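Local structure of chromosome partition protein Smc (Pyrococcus furiosus, 5XNS) at residues K345-L350 and D367-N372. The protein is an SMC-family ATPase, here its ATP-binding cassette head with part of the coiled coil, and is probably required for chromosome condensation and partitioning. Residues are numbered along the deposited sequence; the frame is centred on the assembly and turned at random.
Sequences KRVADL and DVMMAN
In the C-terminal part of the ATP-binding cassette head of this SMC protein, two helices that follow successive parallel strands, 329-333 and 359-363, pack side by side; Ala348 meets Met369 where the backbones come closest, and Asn372 from the loop that follows the short second helix. The small residue lets the backbones approach to 5.2 Å between Ala348 CA and Met369 CA. Ala348 CB lies 3.7 Å from Met369 SD. Met369 reaches it by starting with CG anti to the backbone N (chi1 177°) and then bending at both following torsions, which brings CE alongside Val347 CG1. At the outer side of the contact, Val368 sends CG1 against the root of Lys345, 3.5 Å from Lys345 CG, the two side chains crossing at about a right angle.

The polar half illustrates how one amide can bridge a helix backbone and a side chain. Asn372 ND2 donates to Asp349 OD1 at 2.9 Å and to Ala348 O at 3.0 Å, both acceptors lying close to the amide plane, and the pair probably helps hold the amide in its rotation. The carboxylate is nearly coplanar with it (7°) and accepts through the anti lone pair of OD1, whereas the carbonyl is met from above its plane, off any lone pair, in a less well directed bond. Lys345 NZ also pairs with Asp349 OD1, one helical turn on, in a salt bridge whose 2.5 Å length is too short to be taken at face value.

On the sheet side, Met369 and Asn372 touch Phe28 of strand 28-32. Val347 packs against helix 307-324, Leu350 against that helix and helix 210-267, while Asp367 pairs with Arg40 of the neighbouring segregation and condensation protein A chain.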
loop_
_atom_site.group_PDB
_atom_site.type_symbol
_atom_site.label_atom_id
_atom_site.label_comp_id
_atom_site.label_asym_id
_atom_site.label_seq_id
_atom_site.Cartn_x
_atom_site.Cartn_y
_atom_site.Cartn_z
ATOM N N LYS A 345 8.920 0.901 -18.323
ATOM C CA LYS A 345 9.684 -0.341 -18.308
ATOM C C LYS A 345 10.583 -0.424 -17.081
ATOM O O LYS A 345 10.650 -1.466 -16.421
ATOM C CB LYS A 345 10.529 -0.445 -19.578
ATOM C CG LYS A 345 10.624 -1.828 -20.183
ATOM C CD LYS A 345 11.138 -2.857 -19.222
ATOM C CE LYS A 345 11.133 -4.238 -19.861
ATOM N NZ LYS A 345 11.194 -5.308 -18.828
ATOM N N ARG A 346 11.319 0.653 -16.784
ATOM C CA ARG A 346 12.237 0.614 -15.643
ATOM C C ARG A 346 11.488 0.403 -14.331
ATOM O O ARG A 346 11.947 -0.356 -13.462
ATOM C CB ARG A 346 13.056 1.895 -15.580
ATOM C CG ARG A 346 14.137 1.979 -16.669
ATOM C CD ARG A 346 14.855 3.325 -16.615
ATOM N NE ARG A 346 15.308 3.695 -17.946
ATOM C CZ ARG A 346 14.798 4.688 -18.658
ATOM N NH1 ARG A 346 13.847 5.442 -18.148
ATOM N NH2 ARG A 346 15.267 4.944 -19.867
ATOM N N VAL A 347 10.337 1.068 -14.169
ATOM C CA VAL A 347 9.566 0.901 -12.938
ATOM C C VAL A 347 9.036 -0.526 -12.836
ATOM O O VAL A 347 9.092 -1.157 -11.772
ATOM C CB VAL A 347 8.431 1.937 -12.869
ATOM C CG1 VAL A 347 7.557 1.692 -11.632
ATOM C CG2 VAL A 347 8.992 3.366 -12.893
ATOM N N ALA A 348 8.517 -1.060 -13.943
ATOM C CA ALA A 348 7.960 -2.407 -13.918
ATOM C C ALA A 348 9.029 -3.440 -13.593
ATOM O O ALA A 348 8.758 -4.418 -12.890
ATOM C CB ALA A 348 7.293 -2.723 -15.255
ATOM N N ASP A 349 10.248 -3.255 -14.109
ATOM C CA ASP A 349 11.333 -4.159 -13.745
ATOM C C ASP A 349 11.650 -4.061 -12.256
ATOM O O ASP A 349 11.920 -5.073 -11.601
ATOM C CB ASP A 349 12.586 -3.848 -14.571
ATOM C CG ASP A 349 12.436 -4.237 -16.033
ATOM O OD1 ASP A 349 11.424 -4.887 -16.387
ATOM O OD2 ASP A 349 13.338 -3.902 -16.830
ATOM N N LEU A 350 11.642 -2.845 -11.711
ATOM C CA LEU A 350 11.851 -2.679 -10.278
ATOM C C LEU A 350 10.736 -3.336 -9.472
ATOM O O LEU A 350 10.995 -4.000 -8.457
ATOM C CB LEU A 350 11.941 -1.198 -9.953
ATOM C CG LEU A 350 12.140 -0.871 -8.479
ATOM C CD1 LEU A 350 13.367 -1.569 -7.960
ATOM C CD2 LEU A 350 12.272 0.644 -8.339
ATOM N N ASP A 367 0.913 -1.687 -21.426
ATOM C CA ASP A 367 1.287 -3.087 -21.620
ATOM C C ASP A 367 2.702 -3.360 -21.140
ATOM O O ASP A 367 3.006 -4.489 -20.733
ATOM C CB ASP A 367 1.127 -3.525 -23.082
ATOM C CG ASP A 367 1.841 -2.613 -24.077
ATOM O OD1 ASP A 367 2.774 -1.871 -23.687
ATOM O OD2 ASP A 367 1.478 -2.675 -25.279
ATOM N N VAL A 368 3.567 -2.345 -21.142
ATOM C CA VAL A 368 4.922 -2.536 -20.624
ATOM C C VAL A 368 4.899 -2.796 -19.117
ATOM O O VAL A 368 5.725 -3.555 -18.585
ATOM C CB VAL A 368 5.797 -1.320 -20.983
ATOM C CG1 VAL A 368 7.139 -1.483 -20.372
ATOM C CG2 VAL A 368 5.937 -1.207 -22.494
ATOM N N MET A 369 3.970 -2.164 -18.396
ATOM C CA MET A 369 3.799 -2.483 -16.975
ATOM C C MET A 369 3.197 -3.879 -16.815
ATOM O O MET A 369 3.681 -4.707 -16.029
ATOM C CB MET A 369 2.910 -1.423 -16.320
ATOM C CG MET A 369 2.591 -1.689 -14.863
ATOM S SD MET A 369 4.088 -1.650 -13.858
ATOM C CE MET A 369 4.412 0.112 -13.863
ATOM N N MET A 370 2.161 -4.155 -17.605
ATOM C CA MET A 370 1.435 -5.426 -17.615
ATOM C C MET A 370 2.335 -6.637 -17.843
ATOM O O MET A 370 2.155 -7.693 -17.215
ATOM C CB MET A 370 0.420 -5.351 -18.750
ATOM C CG MET A 370 -0.971 -5.538 -18.386
ATOM S SD MET A 370 -1.916 -5.079 -19.854
ATOM C CE MET A 370 -2.100 -3.342 -19.529
ATOM N N ALA A 371 3.271 -6.513 -18.789
ATOM C CA ALA A 371 4.084 -7.639 -19.244
ATOM C C ALA A 371 4.791 -8.354 -18.100
ATOM O O ALA A 371 5.011 -9.569 -18.171
ATOM C CB ALA A 371 5.112 -7.145 -20.277
ATOM N N ASN A 372 5.158 -7.637 -17.043
ATOM C CA ASN A 372 5.950 -8.227 -15.962
ATOM C C ASN A 372 5.120 -8.933 -14.892
ATOM O O ASN A 372 5.699 -9.474 -13.939
ATOM C CB ASN A 372 6.798 -7.144 -15.283
ATOM C CG ASN A 372 7.978 -6.699 -16.134
ATOM O OD1 ASN A 372 8.086 -7.046 -17.315
ATOM N ND2 ASN A 372 8.860 -5.909 -15.538
#